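Local coordinates for protein hydrolase (Burkholderia cenocepacia, PDB 4QKU) that probably hydrolyses fumarylacetoacetate to fumarate and acetoacetate, the metal-dependent last step of phenylalanine and tyrosine breakdown, at residues B[324-329]-B[402-407]; B[92-97]-B[226-231]. All coordinates share one frame; numbering follows the deposited sequence.

Contact 1. Residues B[324-329]-B[402-407]; sequences VTLRAE and GSRTFI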
# COMPACT_ATOMS: atom_id res chain seq x y z
N VAL B 324 -1.20 20.59 18.06
CA VAL B 324 -1.63 19.32 18.66
C VAL B 324 -2.10 19.56 20.08
O VAL B 324 -1.43 20.25 20.85
CB VAL B 324 -0.49 18.27 18.68
CG1 VAL B 324 -1.00 16.96 19.23
CG2 VAL B 324 0.10 18.09 17.29
N THR B 325 -3.24 18.97 20.43
CA THR B 325 -3.71 18.95 21.82
C THR B 325 -3.87 17.53 22.34
O THR B 325 -4.07 16.59 21.57
CB THR B 325 -5.05 19.70 21.98
OG1 THR B 325 -6.10 18.92 21.40
CG2 THR B 325 -4.98 21.07 21.30
N LEU B 326 -3.78 17.39 23.66
CA LEU B 326 -4.00 16.13 24.37
C LEU B 326 -4.97 16.39 25.52
O LEU B 326 -4.70 17.23 26.36
CB LEU B 326 -2.67 15.61 24.93
CG LEU B 326 -2.61 14.20 25.54
CD1 LEU B 326 -1.17 13.76 25.63
CD2 LEU B 326 -3.23 14.10 26.92
N ARG B 327 -6.07 15.63 25.57
CA ARG B 327 -7.05 15.71 26.65
C ARG B 327 -7.14 14.35 27.34
O ARG B 327 -7.52 13.37 26.72
CB ARG B 327 -8.43 16.11 26.09
CG ARG B 327 -9.51 16.41 27.13
CD ARG B 327 -10.91 16.48 26.53
NE ARG B 327 -11.06 17.60 25.60
CZ ARG B 327 -11.48 18.85 25.90
NH1 ARG B 327 -11.85 19.21 27.13
NH2 ARG B 327 -11.54 19.78 24.94
N ALA B 328 -6.80 14.29 28.63
CA ALA B 328 -7.00 13.08 29.43
C ALA B 328 -8.48 12.78 29.52
O ALA B 328 -9.31 13.66 29.36
CB ALA B 328 -6.41 13.25 30.82
N GLU B 329 -8.80 11.51 29.74
CA GLU B 329 -10.17 11.12 29.87
C GLU B 329 -10.85 11.92 31.00
O GLU B 329 -10.36 11.96 32.13
CB GLU B 329 -10.26 9.64 30.17
CG GLU B 329 -11.68 9.09 30.25
CD GLU B 329 -11.70 7.60 30.03
OE1 GLU B 329 -10.94 6.88 30.75
OE2 GLU B 329 -12.44 7.14 29.12
N GLY B 402 -1.61 17.09 36.25
CA GLY B 402 -1.16 15.82 35.74
C GLY B 402 -0.08 16.03 34.72
O GLY B 402 0.27 17.15 34.41
N SER B 403 0.46 14.93 34.21
CA SER B 403 1.56 15.00 33.28
C SER B 403 1.60 13.74 32.41
O SER B 403 1.00 12.72 32.74
CB SER B 403 2.88 15.20 34.04
OG SER B 403 3.36 13.99 34.59
N ARG B 404 2.34 13.83 31.31
CA ARG B 404 2.49 12.75 30.37
C ARG B 404 3.92 12.64 29.87
O ARG B 404 4.61 13.66 29.71
CB ARG B 404 1.60 12.99 29.15
CG ARG B 404 0.12 12.75 29.37
CD ARG B 404 -0.23 11.26 29.55
NE ARG B 404 -1.68 11.10 29.71
CZ ARG B 404 -2.35 11.37 30.84
NH1 ARG B 404 -1.72 11.75 31.95
NH2 ARG B 404 -3.67 11.24 30.85
N THR B 405 4.35 11.39 29.63
CA THR B 405 5.44 11.11 28.70
C THR B 405 4.79 10.64 27.39
O THR B 405 4.67 11.42 26.46
CB THR B 405 6.43 10.06 29.23
OG1 THR B 405 5.71 8.91 29.66
CG2 THR B 405 7.21 10.62 30.40
N PHE B 406 4.36 9.39 27.33
CA PHE B 406 3.64 8.91 26.16
C PHE B 406 2.15 8.82 26.42
O PHE B 406 1.70 9.03 27.54
CB PHE B 406 4.24 7.59 25.68
CG PHE B 406 5.61 7.75 25.12
CD1 PHE B 406 5.79 8.13 23.80
CD2 PHE B 406 6.72 7.59 25.93
CE1 PHE B 406 7.05 8.31 23.27
CE2 PHE B 406 7.99 7.77 25.41
CZ PHE B 406 8.15 8.13 24.07
N ILE B 407 1.37 8.50 25.39
CA ILE B 407 -0.09 8.54 25.50
C ILE B 407 -0.62 7.42 26.39
O ILE B 407 -0.16 6.26 26.33
CB ILE B 407 -0.77 8.42 24.13
CG1 ILE B 407 -0.29 9.51 23.18
CG2 ILE B 407 -2.26 8.53 24.24
CD1 ILE B 407 -0.48 9.12 21.72
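R404, the residue that carries this contact, has its guanidinium held by its polar neighbours: NH1 donates to the backbone O of the adjacent S403, and NE forms a salt bridge with D411. The setting is the C-terminal domain of the FAH family, where a small β hairpin made of strands 396-397 and 403-404 leans against the end of the long strand 317-327. R404 NH1 lies 3.0 Å from S403 O, with an N-H...O angle of 150°. The oxygen is close to the guanidinium plane, whereas the donor sits well above the plane of the S403 carbonyl.

The arginine chain bends at chi2 and then reaches outward from its own strand; the turn about the CD-NE bond (chi4 -77°) brings NH1 back to that oxygen. Its aliphatic part meets L326, whose side chain crosses that of R404 at about a right angle. Here R404 CG meets L326 CD1 at 4.1 Å, the other methyl, CD2, being set obliquely to the guanidinium. The example illustrates how an arginine can serve two environments at once, its methylene against a leucine and its charge against an acid. D411 links these roles: it also touches L326, and it directly precedes strand 412-421, which pairs with strand 317-327. The bonds to S403 and D411 should restrain rotation of the guanidinium. Where the chain has just left strand 317-327, R404 NH2, itself hydrogen-bonded outside the two segments, is approached to 3.4 Å by A328 CB, which comes obliquely to the guanidinium.

Contact 2. Residues B[92-97]-B[226-231]; sequences AFIALG and GFIVGK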
# COMPACT_ATOMS: atom_id res chain seq x y z
N ALA B 92 -14.01 9.08 -7.90
CA ALA B 92 -14.58 9.25 -9.24
C ALA B 92 -14.68 10.72 -9.59
O ALA B 92 -14.31 11.13 -10.69
CB ALA B 92 -15.94 8.59 -9.36
N PHE B 93 -15.13 11.52 -8.64
CA PHE B 93 -15.15 12.94 -8.86
C PHE B 93 -13.73 13.44 -9.13
O PHE B 93 -13.51 14.17 -10.10
CB PHE B 93 -15.77 13.67 -7.68
CG PHE B 93 -15.57 15.16 -7.73
CD1 PHE B 93 -16.28 15.93 -8.61
CD2 PHE B 93 -14.65 15.79 -6.89
CE1 PHE B 93 -16.11 17.30 -8.65
CE2 PHE B 93 -14.47 17.16 -6.93
CZ PHE B 93 -15.19 17.91 -7.82
N ILE B 94 -12.78 13.08 -8.28
CA ILE B 94 -11.42 13.60 -8.42
C ILE B 94 -10.85 13.23 -9.77
O ILE B 94 -10.26 14.05 -10.46
CB ILE B 94 -10.51 13.11 -7.28
CG1 ILE B 94 -10.97 13.70 -5.94
CG2 ILE B 94 -9.08 13.56 -7.53
CD1 ILE B 94 -10.49 12.96 -4.72
N ALA B 95 -11.08 11.99 -10.17
CA ALA B 95 -10.57 11.50 -11.45
C ALA B 95 -10.97 12.40 -12.62
O ALA B 95 -10.23 12.49 -13.60
CB ALA B 95 -11.03 10.05 -11.69
N LEU B 96 -12.11 13.08 -12.53
CA LEU B 96 -12.54 13.98 -13.61
C LEU B 96 -11.54 15.10 -13.93
O LEU B 96 -11.66 15.74 -14.97
CB LEU B 96 -13.88 14.62 -13.27
CG LEU B 96 -15.07 13.67 -13.17
CD1 LEU B 96 -16.27 14.40 -12.61
CD2 LEU B 96 -15.38 13.01 -14.52
N GLY B 97 -10.60 15.39 -13.02
CA GLY B 97 -9.54 16.37 -13.31
C GLY B 97 -9.78 17.79 -12.84
O GLY B 97 -10.87 18.17 -12.40
N GLY B 226 -0.90 15.27 4.82
CA GLY B 226 -0.80 14.36 3.71
C GLY B 226 -1.52 14.96 2.56
O GLY B 226 -2.52 15.64 2.74
N PHE B 227 -1.01 14.73 1.36
CA PHE B 227 -1.74 15.21 0.20
C PHE B 227 -2.39 14.04 -0.56
O PHE B 227 -1.93 12.91 -0.49
CB PHE B 227 -0.89 16.15 -0.68
CG PHE B 227 0.36 15.54 -1.27
CD1 PHE B 227 0.29 14.87 -2.48
CD2 PHE B 227 1.60 15.71 -0.66
CE1 PHE B 227 1.43 14.33 -3.06
CE2 PHE B 227 2.75 15.18 -1.23
CZ PHE B 227 2.66 14.48 -2.43
N ILE B 228 -3.48 14.36 -1.24
CA ILE B 228 -4.24 13.42 -2.01
C ILE B 228 -3.92 13.65 -3.47
O ILE B 228 -4.05 14.75 -4.00
CB ILE B 228 -5.73 13.66 -1.80
CG1 ILE B 228 -6.10 13.65 -0.30
CG2 ILE B 228 -6.56 12.67 -2.59
CD1 ILE B 228 -5.66 12.42 0.46
N VAL B 229 -3.53 12.59 -4.16
CA VAL B 229 -3.22 12.68 -5.57
C VAL B 229 -4.50 12.79 -6.38
O VAL B 229 -5.46 12.02 -6.18
CB VAL B 229 -2.43 11.44 -6.01
CG1 VAL B 229 -2.38 11.36 -7.52
CG2 VAL B 229 -1.03 11.47 -5.40
N GLY B 230 -4.52 13.76 -7.31
CA GLY B 230 -5.69 14.01 -8.15
C GLY B 230 -5.61 13.55 -9.59
O GLY B 230 -6.65 13.40 -10.24
N LYS B 231 -4.38 13.33 -10.08
CA LYS B 231 -4.13 12.71 -11.41
C LYS B 231 -2.93 11.82 -11.22
O LYS B 231 -1.90 12.24 -10.69
CB LYS B 231 -3.87 13.74 -12.56
O HOH W 1 -7.15 13.27 -12.72
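The first torsion of I94 (chi1 -66°) sets CG2 anti to the backbone N and CG1 anti to the carbonyl carbon, which sends its two branches to different parts of the segment 226-231. CG2 reaches the backbone at G230, while the extended CG1 branch (chi2 160°) places CD1 near I228 CG2. Here a short helix packs against the end of a strand, joining the two family regions: helix 91-95 belongs to the N-terminal one, and strand 219-229 to the mixed sheet of the C-terminal one.

The closer approach is made by the CG2 methyl: I94 CG2 lies 3.5 Å from G230 CA, and the same CG2 is 3.6 Å from G230 O. The isoleucine thus rests CG2 on the main chain of G230, just past the end of the strand. The second branch touches more loosely, I94 CD1 being 4.5 Å from I228 CG2. V142, V365 and F249 add further contacts to I94, so its apolar surroundings extend beyond the two segments.

G97, with positive phi, donates from N to I94 O at 2.9 Å and occupies the N-cap position of helix 98-111; I94 O also accepts from W101 NE1. On the strand side, E224, a predicted calcium ligand, lies farther back along 219-229, its side chain about 12 Å from that of I228.

A water beside the contact donates to A95 O at 3.3 Å; its very short distance to G230 O is doubtful. Two carbonyl oxygens are both acceptors and cannot bond each other directly, so the chemistry implies an essentially apolar contact, with a water possibly linking the two carbonyls.

How the contacts relate
Followed from the N terminus, the chain first closes contact 2: it leaves helix 91-95 and, after 128 intervening residues, returns at the end of strand 219-229, tying the N-terminal region to the C-terminal one. Contact 1 opens later and closes a shorter loop of 72 residues, entirely within the C-terminal region, between strand 317-327 and the hairpin containing 403-404. The two loops stand in series, neither nesting nor crossing, with centres 35 Å apart on opposite sides of the chain's centre. Strand 219-229 nevertheless connects them: its far end enters contact 2, while I221 on the same strand touches both V324 and I407 of contact 1.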